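Local coordinates for mitogen activated protein kinase, putative (Leishmania donovani, PDB 4QNY) that probably phosphorylates protein substrates as a mitogen-activated protein kinase, transferring phosphate from ATP, and is captured here with an ATP analogue and magnesium, at residues 12-17 / 51-56; 90-93 / 97-100; 71-76 / 345-350; 63-68 / 338-343. All coordinates share one frame; numbering follows the deposited sequence. Where two conformers were deposited one is given.

From the N terminus, helix 8-16 meets strand 47-54 in interaction 1, closing a loop that holds the first two strands of the N-lobe sheet. Interactions 4 and 3 then open in turn along helix 62-77. Before either closes, interaction 2 pinches the turn between strands 86-90 and 101-106, so this short loop is nested inside both long ones. The chain next builds the C lobe and comes back as helix 337-349, where 338-343 closes interaction 4 and 345-350 closes interaction 3. Their segments alternate, so these two contacts cross, as expected of helices running side by side in the same direction. Thus interaction 1 ties the first helix, and interactions 3 and 4 the last, to the N lobe.

Interaction 1: 12-17 / 51-56; sequences QAEVCR and MKRVNK. With ANP (phosphoaminophosphonic acid-adenylate ester), chain D.
Glu14 and Arg53 make the polar half of this contact, a two-pronged salt bridge. The guanidinium presents its NE side: NE donates to OE1 of Glu14 at 2.8 Å and NH2 to OE2 of the same residue at 2.9 Å. Each bond is nearly straight at 171°, and each oxygen accepts with the lone pair on the side of its twin. Carboxylate and guanidinium lie almost in one plane, 4° apart, a geometry that fixes the rotation of both groups. Tyr102 also hydrogen-bonds OE1 through its hydroxyl, giving that oxygen a second grip. Glu14 reaches this far because CG stands anti to the backbone N (chi1 -164°) and the chain stays extended beyond it.

The apolar half is smaller. Met51 and Val15 meet tip to tip, CE of the methionine lying 3.9 Å from CG2 of the valine and 4.0 Å from its CG1.

Strand alternation sends Lys52 to the other side, where its NZ hydrogen-bonds ANP O2A at 2.8 Å, O2G at 2.9 Å and O3A at 3.1 Å, as expected of the conserved lysine on the third strand of a protein kinase. Helix 8-16 thus lies across the N-lobe sheet on the side turned from the nucleotide, with Tyr22 of strand 22-31 and Tyr102 of strand 101-106 both touching Val15 and Met51.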
# COMPACT_ATOMS: atom_id res chain seq x y z
N GLN A 12 17.49 -2.29 -21.28
CA GLN A 12 18.30 -3.51 -21.28
C GLN A 12 19.79 -3.20 -21.26
O GLN A 12 20.54 -3.81 -20.50
CB GLN A 12 17.96 -4.36 -22.50
CG GLN A 12 18.78 -5.64 -22.62
CD GLN A 12 18.38 -6.69 -21.59
OE1 GLN A 12 17.42 -7.44 -21.79
NE2 GLN A 12 19.11 -6.75 -20.49
N ALA A 13 20.20 -2.25 -22.09
CA ALA A 13 21.60 -1.83 -22.14
C ALA A 13 22.03 -1.22 -20.82
O ALA A 13 23.16 -1.41 -20.37
CB ALA A 13 21.81 -0.84 -23.28
N GLU A 14 21.11 -0.49 -20.19
CA GLU A 14 21.37 0.15 -18.90
C GLU A 14 21.56 -0.90 -17.80
O GLU A 14 22.46 -0.78 -16.97
CB GLU A 14 20.23 1.10 -18.54
CG GLU A 14 20.55 2.08 -17.44
CD GLU A 14 19.38 2.97 -17.09
OE1 GLU A 14 18.31 2.43 -16.73
OE2 GLU A 14 19.51 4.21 -17.17
N VAL A 15 20.70 -1.92 -17.81
CA VAL A 15 20.77 -2.99 -16.82
C VAL A 15 22.03 -3.83 -16.99
O VAL A 15 22.66 -4.22 -16.00
CB VAL A 15 19.52 -3.90 -16.89
CG1 VAL A 15 19.72 -5.18 -16.09
CG2 VAL A 15 18.29 -3.15 -16.40
N CYS A 16 22.41 -4.09 -18.24
CA CYS A 16 23.60 -4.88 -18.54
C CYS A 16 24.87 -4.23 -17.99
O CYS A 16 25.83 -4.92 -17.63
CB CYS A 16 23.73 -5.10 -20.04
SG CYS A 16 22.54 -6.28 -20.73
N ARG A 17 24.88 -2.90 -17.93
CA ARG A 17 26.02 -2.17 -17.38
C ARG A 17 26.04 -2.26 -15.86
O ARG A 17 27.02 -1.88 -15.22
CB ARG A 17 25.99 -0.70 -17.83
CG ARG A 17 26.32 -0.50 -19.30
CD ARG A 17 26.54 0.97 -19.63
NE ARG A 17 25.29 1.73 -19.64
CZ ARG A 17 24.54 1.91 -20.72
NH1 ARG A 17 24.90 1.39 -21.89
NH2 ARG A 17 23.42 2.62 -20.64
N MET A 51 11.67 -5.99 -11.80
CA MET A 51 12.70 -4.97 -11.64
C MET A 51 12.09 -3.57 -11.60
O MET A 51 11.39 -3.16 -12.52
CB MET A 51 13.72 -5.06 -12.77
CG MET A 51 14.51 -6.36 -12.78
SD MET A 51 15.87 -6.33 -13.96
CE MET A 51 16.86 -5.00 -13.30
N LYS A 52 12.36 -2.85 -10.51
CA LYS A 52 11.79 -1.52 -10.30
C LYS A 52 12.86 -0.44 -10.47
O LYS A 52 13.76 -0.31 -9.64
CB LYS A 52 11.16 -1.44 -8.91
CG LYS A 52 10.44 -0.13 -8.61
CD LYS A 52 9.79 -0.19 -7.24
CE LYS A 52 9.01 1.08 -6.94
NZ LYS A 52 8.33 1.00 -5.62
N ARG A 53 12.76 0.32 -11.55
CA ARG A 53 13.73 1.37 -11.83
C ARG A 53 13.42 2.64 -11.05
O ARG A 53 12.26 3.05 -10.95
CB ARG A 53 13.77 1.69 -13.33
CG ARG A 53 14.91 2.62 -13.74
CD ARG A 53 14.85 2.97 -15.22
NE ARG A 53 16.03 3.71 -15.67
CZ ARG A 53 16.13 5.03 -15.69
NH1 ARG A 53 15.12 5.78 -15.29
NH2 ARG A 53 17.25 5.61 -16.11
N VAL A 54 14.45 3.26 -10.50
CA VAL A 54 14.33 4.54 -9.83
C VAL A 54 15.04 5.61 -10.65
O VAL A 54 16.25 5.52 -10.86
CB VAL A 54 14.91 4.50 -8.41
CG1 VAL A 54 14.80 5.85 -7.74
CG2 VAL A 54 14.21 3.43 -7.58
N ASN A 55 14.30 6.61 -11.12
CA ASN A 55 14.88 7.60 -12.03
C ASN A 55 15.53 8.79 -11.33
O ASN A 55 15.54 8.87 -10.10
CB ASN A 55 13.81 8.10 -13.02
CG ASN A 55 12.57 8.63 -12.33
OD1 ASN A 55 12.60 9.02 -11.16
ND2 ASN A 55 11.46 8.66 -13.06
N LYS A 56 16.07 9.70 -12.12
CA LYS A 56 16.89 10.80 -11.62
C LYS A 56 16.14 11.79 -10.73
O LYS A 56 16.75 12.46 -9.90
CB LYS A 56 17.51 11.56 -12.80
PG ANP D . 6.87 4.23 -5.37
O1G ANP D . 7.72 4.06 -6.59
O2G ANP D . 7.53 3.44 -4.18
O3G ANP D . 6.81 5.77 -4.98
PB ANP D . 5.05 2.98 -7.14
O1B ANP D . 5.56 3.90 -8.21
O2B ANP D . 3.52 2.78 -7.35
N3B ANP D . 5.29 3.66 -5.62
PA ANP D . 5.08 0.22 -6.97
O1A ANP D . 3.74 0.38 -6.36
O2A ANP D . 6.04 -0.60 -6.11
O3A ANP D . 5.80 1.62 -7.24
O5' ANP D . 4.87 -0.46 -8.39
C5' ANP D . 3.91 0.03 -9.35
C4' ANP D . 3.18 -1.13 -9.96
O4' ANP D . 4.13 -2.10 -10.46
C3' ANP D . 2.29 -1.92 -9.01
O3' ANP D . 1.01 -1.31 -8.88
C2' ANP D . 2.20 -3.28 -9.71
O2' ANP D . 1.19 -3.30 -10.71
C1' ANP D . 3.59 -3.41 -10.35
N9 ANP D . 4.52 -4.23 -9.59
C8 ANP D . 5.35 -3.82 -8.58
N7 ANP D . 6.08 -4.78 -8.06
C5 ANP D . 5.70 -5.90 -8.78
C6 ANP D . 6.11 -7.25 -8.72
N6 ANP D . 7.02 -7.71 -7.86
N1 ANP D . 5.53 -8.12 -9.58
C2 ANP D . 4.62 -7.66 -10.44
N3 ANP D . 4.15 -6.42 -10.59
C4 ANP D . 4.74 -5.58 -9.73

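Interaction 2: 90-93 / 97-100; sequences LTPE and NFDH
Phe98 lays its ring against Pro92 and Thr91 and is the side chain to follow through this turn. At CB the chain turns so that CG stands anti to the backbone N (chi1 -161°), which swings the ring toward the opposing segment. From there the atoms meet their partners in order. CG and CD1 lie beneath the proline, with CD1 3.7 Å from Pro92 CD. That methylene sits over the ring face, 4.1 Å from the centroid and 26° off the normal, a CH-pi contact. Farther out, CE1 meets CB of Thr91 at 3.7 Å, and CZ at the tip comes within 4.1 Å of the threonine CG2.

Pro92 is wedged from other directions too: its CD packs 3.3 Å from the carbonyl oxygen of His100, while its CG comes obliquely to the imidazole, 4.3 Å from CE1 of His100. The imidazole is held in turn by a nearly straight bond from His100 ND1 to OD2 of Asp99, 2.9 Å long. Phe98 is the centre of an inverse gamma turn, bridged by a weak bond from Asp99 N to Asn97 O.

This loop joins strands 86-90 and 101-106. Helix 337-349 flanks it, with Lys341 donating to the carbonyl of Phe98, while Phe59 meets the phenylalanine ring edge to face and Arg53 of strand 47-54 touches His100.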
# COMPACT_ATOMS: atom_id res chain seq x y z
N LEU A 90 20.56 -3.18 -7.67
CA LEU A 90 21.54 -2.84 -8.70
C LEU A 90 21.87 -1.35 -8.69
O LEU A 90 21.01 -0.51 -8.97
CB LEU A 90 21.03 -3.25 -10.08
CG LEU A 90 20.61 -4.71 -10.23
CD1 LEU A 90 20.18 -4.99 -11.66
CD2 LEU A 90 21.74 -5.65 -9.81
N THR A 91 23.12 -1.02 -8.37
CA THR A 91 23.57 0.36 -8.31
C THR A 91 24.82 0.57 -9.17
O THR A 91 25.65 -0.33 -9.29
CB THR A 91 23.88 0.77 -6.87
OG1 THR A 91 24.76 -0.19 -6.28
CG2 THR A 91 22.60 0.84 -6.04
N PRO A 92 24.95 1.77 -9.77
CA PRO A 92 26.14 2.10 -10.57
C PRO A 92 27.40 2.18 -9.71
O PRO A 92 27.38 2.77 -8.64
CB PRO A 92 25.80 3.48 -11.15
CG PRO A 92 24.31 3.58 -11.07
CD PRO A 92 23.93 2.83 -9.83
N GLU A 93 28.49 1.59 -10.20
CA GLU A 93 29.75 1.57 -9.46
C GLU A 93 30.36 2.97 -9.36
O GLU A 93 31.03 3.29 -8.38
CB GLU A 93 30.74 0.61 -10.12
N ASN A 97 28.10 8.47 -12.09
CA ASN A 97 27.05 7.93 -12.95
C ASN A 97 25.78 7.60 -12.17
O ASN A 97 24.75 7.27 -12.76
CB ASN A 97 27.54 6.67 -13.67
CG ASN A 97 28.70 6.95 -14.61
OD1 ASN A 97 28.82 8.05 -15.16
ND2 ASN A 97 29.57 5.96 -14.80
N PHE A 98 25.84 7.69 -10.85
CA PHE A 98 24.71 7.33 -10.01
C PHE A 98 23.60 8.38 -10.11
O PHE A 98 23.51 9.29 -9.29
CB PHE A 98 25.15 7.16 -8.55
CG PHE A 98 24.18 6.37 -7.70
CD1 PHE A 98 24.59 5.21 -7.07
CD2 PHE A 98 22.86 6.78 -7.55
CE1 PHE A 98 23.70 4.47 -6.29
CE2 PHE A 98 21.98 6.05 -6.78
CZ PHE A 98 22.40 4.90 -6.15
N ASP A 99 22.74 8.23 -11.11
CA ASP A 99 21.56 9.06 -11.25
C ASP A 99 20.33 8.18 -11.39
O ASP A 99 19.24 8.64 -11.74
CB ASP A 99 21.70 10.01 -12.44
CG ASP A 99 21.82 9.27 -13.77
OD1 ASP A 99 21.60 9.90 -14.82
OD2 ASP A 99 22.13 8.06 -13.75
N HIS A 100 20.52 6.89 -11.12
CA HIS A 100 19.46 5.89 -11.23
C HIS A 100 19.92 4.58 -10.60
O HIS A 100 21.12 4.36 -10.43
CB HIS A 100 19.07 5.65 -12.69
CG HIS A 100 20.05 4.80 -13.43
ND1 HIS A 100 21.24 5.29 -13.92
CD2 HIS A 100 20.02 3.48 -13.76
CE1 HIS A 100 21.90 4.31 -14.52
NE2 HIS A 100 21.18 3.21 -14.43

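Interaction 3: 71-76 / 345-350; sequences EIKLLA and YEESVK. With ANP (phosphoaminophosphonic acid-adenylate ester), chain D.
The C-helix of the kinase N lobe, helix 62-77, is met here by the C-terminal helix 337-349, with Glu347 lying against Ile72 and Lys73. The contact is small but buried, and Glu347 supplies most of it from its own helix. Its aliphatic part packs first: CB lies 3.9 Å from Ile72 CG2, and CG is 4.1 Å from that same methyl, the two side chains sliding past one another in opposite directions. A bend at chi2 (-70°) then turns the carboxylate toward Lys73, whose chain it meets at about a right angle. Glu347 OE2 comes within 3.6 Å of Lys73 CG and 3.4 Å of its CE. The ammonium itself extends beyond, its NZ 4.5 Å from OE2, too far for a salt bridge, so any attraction between the opposite charges is probably a modest, longer-range one.

Ile72 also faces the sheet, touching Ile89, Phe101 and Ile103, and so lies between the strands and the C-terminal helix. One residue earlier in the sequence, Glu71 turns toward the nucleotide and makes a salt bridge with Lys52 through OE2. That lysine-glutamate pair is characteristic of the active arrangement of protein kinases, and the backing of the C-helix by a C-terminal helix is a feature of MAP kinases, whose C-terminal extension returns to the N lobe.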
# COMPACT_ATOMS: atom_id res chain seq x y z
N GLU A 71 12.50 2.47 1.80
CA GLU A 71 11.73 1.43 1.13
C GLU A 71 12.57 0.17 0.88
O GLU A 71 12.11 -0.95 1.11
CB GLU A 71 11.17 1.95 -0.20
CG GLU A 71 10.32 0.93 -0.96
CD GLU A 71 9.78 1.48 -2.26
OE1 GLU A 71 9.81 2.71 -2.46
OE2 GLU A 71 9.32 0.67 -3.10
N ILE A 72 13.80 0.37 0.41
CA ILE A 72 14.72 -0.75 0.20
C ILE A 72 15.06 -1.43 1.52
O ILE A 72 15.09 -2.66 1.60
CB ILE A 72 16.01 -0.29 -0.51
CG1 ILE A 72 15.80 -0.24 -2.02
CG2 ILE A 72 17.17 -1.22 -0.20
CD1 ILE A 72 15.71 1.15 -2.58
N LYS A 73 15.31 -0.63 2.55
CA LYS A 73 15.62 -1.15 3.87
C LYS A 73 14.48 -2.01 4.41
O LYS A 73 14.71 -3.07 4.98
CB LYS A 73 15.91 -0.01 4.85
CG LYS A 73 17.32 0.55 4.75
CD LYS A 73 17.64 1.42 5.95
CE LYS A 73 19.13 1.66 6.09
NZ LYS A 73 19.47 2.36 7.36
N LEU A 74 13.25 -1.55 4.20
CA LEU A 74 12.07 -2.28 4.66
C LEU A 74 11.88 -3.58 3.90
O LEU A 74 11.55 -4.61 4.49
CB LEU A 74 10.82 -1.41 4.53
CG LEU A 74 10.69 -0.28 5.56
CD1 LEU A 74 9.72 0.76 5.07
CD2 LEU A 74 10.25 -0.84 6.90
N LEU A 75 12.09 -3.54 2.58
CA LEU A 75 11.96 -4.73 1.75
C LEU A 75 12.96 -5.81 2.18
O LEU A 75 12.63 -7.00 2.20
CB LEU A 75 12.17 -4.39 0.28
CG LEU A 75 11.02 -3.66 -0.42
CD1 LEU A 75 11.43 -3.20 -1.81
CD2 LEU A 75 9.79 -4.55 -0.49
N ALA A 76 14.17 -5.38 2.54
CA ALA A 76 15.19 -6.31 3.01
C ALA A 76 14.91 -6.73 4.45
O ALA A 76 15.33 -7.81 4.88
CB ALA A 76 16.57 -5.67 2.91
N TYR A 345 24.07 2.09 -1.88
CA TYR A 345 25.08 1.15 -2.36
C TYR A 345 25.47 0.18 -1.25
O TYR A 345 25.80 -0.98 -1.51
CB TYR A 345 26.32 1.87 -2.89
CG TYR A 345 27.20 0.99 -3.74
CD1 TYR A 345 27.12 1.02 -5.12
CD2 TYR A 345 28.11 0.10 -3.17
CE1 TYR A 345 27.91 0.21 -5.92
CE2 TYR A 345 28.91 -0.71 -3.95
CZ TYR A 345 28.80 -0.66 -5.32
OH TYR A 345 29.59 -1.46 -6.11
N GLU A 346 25.42 0.65 -0.01
CA GLU A 346 25.70 -0.21 1.14
C GLU A 346 24.68 -1.34 1.22
O GLU A 346 25.00 -2.46 1.61
CB GLU A 346 25.71 0.61 2.43
N GLU A 347 23.44 -1.03 0.84
CA GLU A 347 22.38 -2.02 0.78
C GLU A 347 22.58 -2.96 -0.40
O GLU A 347 22.09 -4.09 -0.41
CB GLU A 347 21.01 -1.34 0.69
CG GLU A 347 20.67 -0.46 1.88
CD GLU A 347 20.41 -1.25 3.14
OE1 GLU A 347 19.96 -2.41 3.03
OE2 GLU A 347 20.65 -0.72 4.24
N SER A 348 23.31 -2.48 -1.41
CA SER A 348 23.62 -3.28 -2.59
C SER A 348 24.72 -4.30 -2.30
O SER A 348 24.71 -5.41 -2.82
CB SER A 348 24.03 -2.38 -3.76
OG SER A 348 24.87 -3.07 -4.66
N VAL A 349 25.67 -3.90 -1.46
CA VAL A 349 26.80 -4.75 -1.07
C VAL A 349 26.32 -6.03 -0.40
O VAL A 349 26.92 -7.09 -0.55
CB VAL A 349 27.77 -3.98 -0.14
CG1 VAL A 349 28.82 -4.92 0.45
CG2 VAL A 349 28.43 -2.84 -0.89
N LYS A 350 25.21 -5.93 0.32
CA LYS A 350 24.65 -7.06 1.07
C LYS A 350 24.21 -8.23 0.19
O LYS A 350 23.75 -9.25 0.69
CB LYS A 350 23.47 -6.59 1.92
CG LYS A 350 23.80 -5.45 2.88
CD LYS A 350 22.54 -4.90 3.53
CE LYS A 350 22.85 -3.78 4.51
NZ LYS A 350 23.62 -4.27 5.69
PG ANP D . 6.87 4.23 -5.37
O1G ANP D . 7.72 4.06 -6.59
O2G ANP D . 7.53 3.44 -4.18
O3G ANP D . 6.81 5.77 -4.98
PB ANP D . 5.05 2.98 -7.14
O1B ANP D . 5.56 3.90 -8.21
O2B ANP D . 3.52 2.78 -7.35
N3B ANP D . 5.29 3.66 -5.62
PA ANP D . 5.08 0.22 -6.97
O1A ANP D . 3.74 0.38 -6.36
O2A ANP D . 6.04 -0.60 -6.11
O3A ANP D . 5.80 1.62 -7.24
O5' ANP D . 4.87 -0.46 -8.39
C5' ANP D . 3.91 0.03 -9.35
C4' ANP D . 3.18 -1.13 -9.96
O4' ANP D . 4.13 -2.10 -10.46
C3' ANP D . 2.29 -1.92 -9.01
O3' ANP D . 1.01 -1.31 -8.88
C2' ANP D . 2.20 -3.28 -9.71
O2' ANP D . 1.19 -3.30 -10.71
C1' ANP D . 3.59 -3.41 -10.35
N9 ANP D . 4.52 -4.23 -9.59
C8 ANP D . 5.35 -3.82 -8.58
N7 ANP D . 6.08 -4.78 -8.06
C5 ANP D . 5.70 -5.90 -8.78
C6 ANP D . 6.11 -7.25 -8.72
N6 ANP D . 7.02 -7.71 -7.86
N1 ANP D . 5.53 -8.12 -9.58
C2 ANP D . 4.62 -7.66 -10.44
N3 ANP D . 4.15 -6.42 -10.59
C4 ANP D . 4.74 -5.58 -9.73

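Interaction 4: 63-68 / 338-343; sequences ILAKRI and VDVKRA
Val340 projects from helix 337-349 onto the surface of helix 62-77 and meets Ala65 and Lys66 with its two methyls. The contact is entirely one of van der Waals packing.

Side chain on side chain, Val340 CG1 rests 3.8 Å from CB of Ala65, whose small methyl allows close approach. The second branch, CG2, meets the aliphatic root of Lys66 at 4.1 Å from its CG, the two side chains crossing at about a right angle.

Side chain on backbone, Val340 CG1 also abuts the Ala65 carbonyl, 3.3 Å from Ala65 O and 3.7 Å from Ala65 C. The valine torsion explains this division of labour: with CG1 anti to the backbone N (chi1 176°) one methyl is directed at Ala65 and the other at Lys66. Among CA atoms the nearest across the contact are those of Lys66 and Val340, 6.6 Å apart.

Leu69, on the next turn of helix 62-77, continues the interface by touching Val340 and Ala343. Two helices running in the same direction, the C-helix and a C-terminal helix returned from the far lobe, form a pairing characteristic of MAP kinases.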
# COMPACT_ATOMS: atom_id res chain seq x y z
N ILE A 63 14.25 14.64 0.33
CA ILE A 63 13.08 13.97 0.89
C ILE A 63 12.72 12.72 0.09
O ILE A 63 12.46 11.66 0.66
CB ILE A 63 11.86 14.91 0.94
CG1 ILE A 63 12.26 16.29 1.48
CG2 ILE A 63 10.74 14.29 1.77
CD1 ILE A 63 12.79 16.26 2.90
N LEU A 64 12.72 12.86 -1.23
CA LEU A 64 12.39 11.75 -2.12
C LEU A 64 13.41 10.62 -2.01
O LEU A 64 13.04 9.44 -2.01
CB LEU A 64 12.31 12.24 -3.57
CG LEU A 64 11.13 13.15 -3.92
CD1 LEU A 64 11.26 13.68 -5.34
CD2 LEU A 64 9.82 12.40 -3.75
N ALA A 65 14.68 10.98 -1.91
CA ALA A 65 15.75 10.00 -1.84
C ALA A 65 15.74 9.26 -0.50
O ALA A 65 16.08 8.08 -0.44
CB ALA A 65 17.10 10.67 -2.06
N LYS A 66 15.35 9.95 0.56
CA LYS A 66 15.26 9.33 1.87
C LYS A 66 14.11 8.33 1.92
O LYS A 66 14.17 7.33 2.63
CB LYS A 66 15.09 10.39 2.97
CG LYS A 66 16.36 11.15 3.31
CD LYS A 66 16.07 12.35 4.20
CE LYS A 66 15.75 11.93 5.63
NZ LYS A 66 16.98 11.55 6.39
N ARG A 67 13.07 8.60 1.13
CA ARG A 67 11.92 7.70 1.06
C ARG A 67 12.28 6.39 0.37
O ARG A 67 11.86 5.32 0.81
CB ARG A 67 10.76 8.37 0.31
CG ARG A 67 10.05 9.45 1.10
CD ARG A 67 8.86 9.99 0.31
NE ARG A 67 8.18 11.06 1.02
CZ ARG A 67 7.14 11.73 0.53
NH1 ARG A 67 6.57 12.70 1.24
NH2 ARG A 67 6.66 11.43 -0.67
N ILE A 68 13.05 6.47 -0.71
CA ILE A 68 13.41 5.27 -1.46
C ILE A 68 14.41 4.43 -0.67
O ILE A 68 14.37 3.20 -0.74
CB ILE A 68 13.97 5.62 -2.87
CG1 ILE A 68 13.85 4.42 -3.81
CG2 ILE A 68 15.40 6.13 -2.81
CD1 ILE A 68 12.42 4.06 -4.17
N VAL A 338 23.96 12.88 -1.45
CA VAL A 338 25.16 12.06 -1.57
C VAL A 338 25.20 11.00 -0.47
O VAL A 338 25.55 9.85 -0.72
CB VAL A 338 26.44 12.93 -1.50
CG1 VAL A 338 27.68 12.06 -1.63
CG2 VAL A 338 26.41 14.00 -2.58
N ASP A 339 24.84 11.40 0.74
CA ASP A 339 24.83 10.49 1.89
C ASP A 339 23.80 9.37 1.70
O ASP A 339 24.01 8.25 2.17
CB ASP A 339 24.54 11.26 3.18
N VAL A 340 22.70 9.68 1.03
CA VAL A 340 21.68 8.69 0.74
C VAL A 340 22.16 7.71 -0.32
O VAL A 340 21.96 6.50 -0.20
CB VAL A 340 20.36 9.35 0.27
CG1 VAL A 340 19.34 8.29 -0.11
CG2 VAL A 340 19.81 10.25 1.36
N LYS A 341 22.80 8.24 -1.37
CA LYS A 341 23.34 7.41 -2.44
C LYS A 341 24.34 6.39 -1.92
O LYS A 341 24.34 5.23 -2.34
CB LYS A 341 24.00 8.28 -3.51
CG LYS A 341 23.03 9.11 -4.34
CD LYS A 341 23.76 9.84 -5.45
CE LYS A 341 22.79 10.64 -6.32
NZ LYS A 341 23.50 11.34 -7.42
N ARG A 342 25.19 6.82 -0.99
CA ARG A 342 26.18 5.94 -0.39
C ARG A 342 25.51 4.85 0.44
O ARG A 342 25.97 3.71 0.48
CB ARG A 342 27.15 6.74 0.48
N ALA A 343 24.41 5.21 1.10
CA ALA A 343 23.67 4.27 1.93
C ALA A 343 22.97 3.22 1.07
O ALA A 343 22.81 2.07 1.49
CB ALA A 343 22.66 5.01 2.80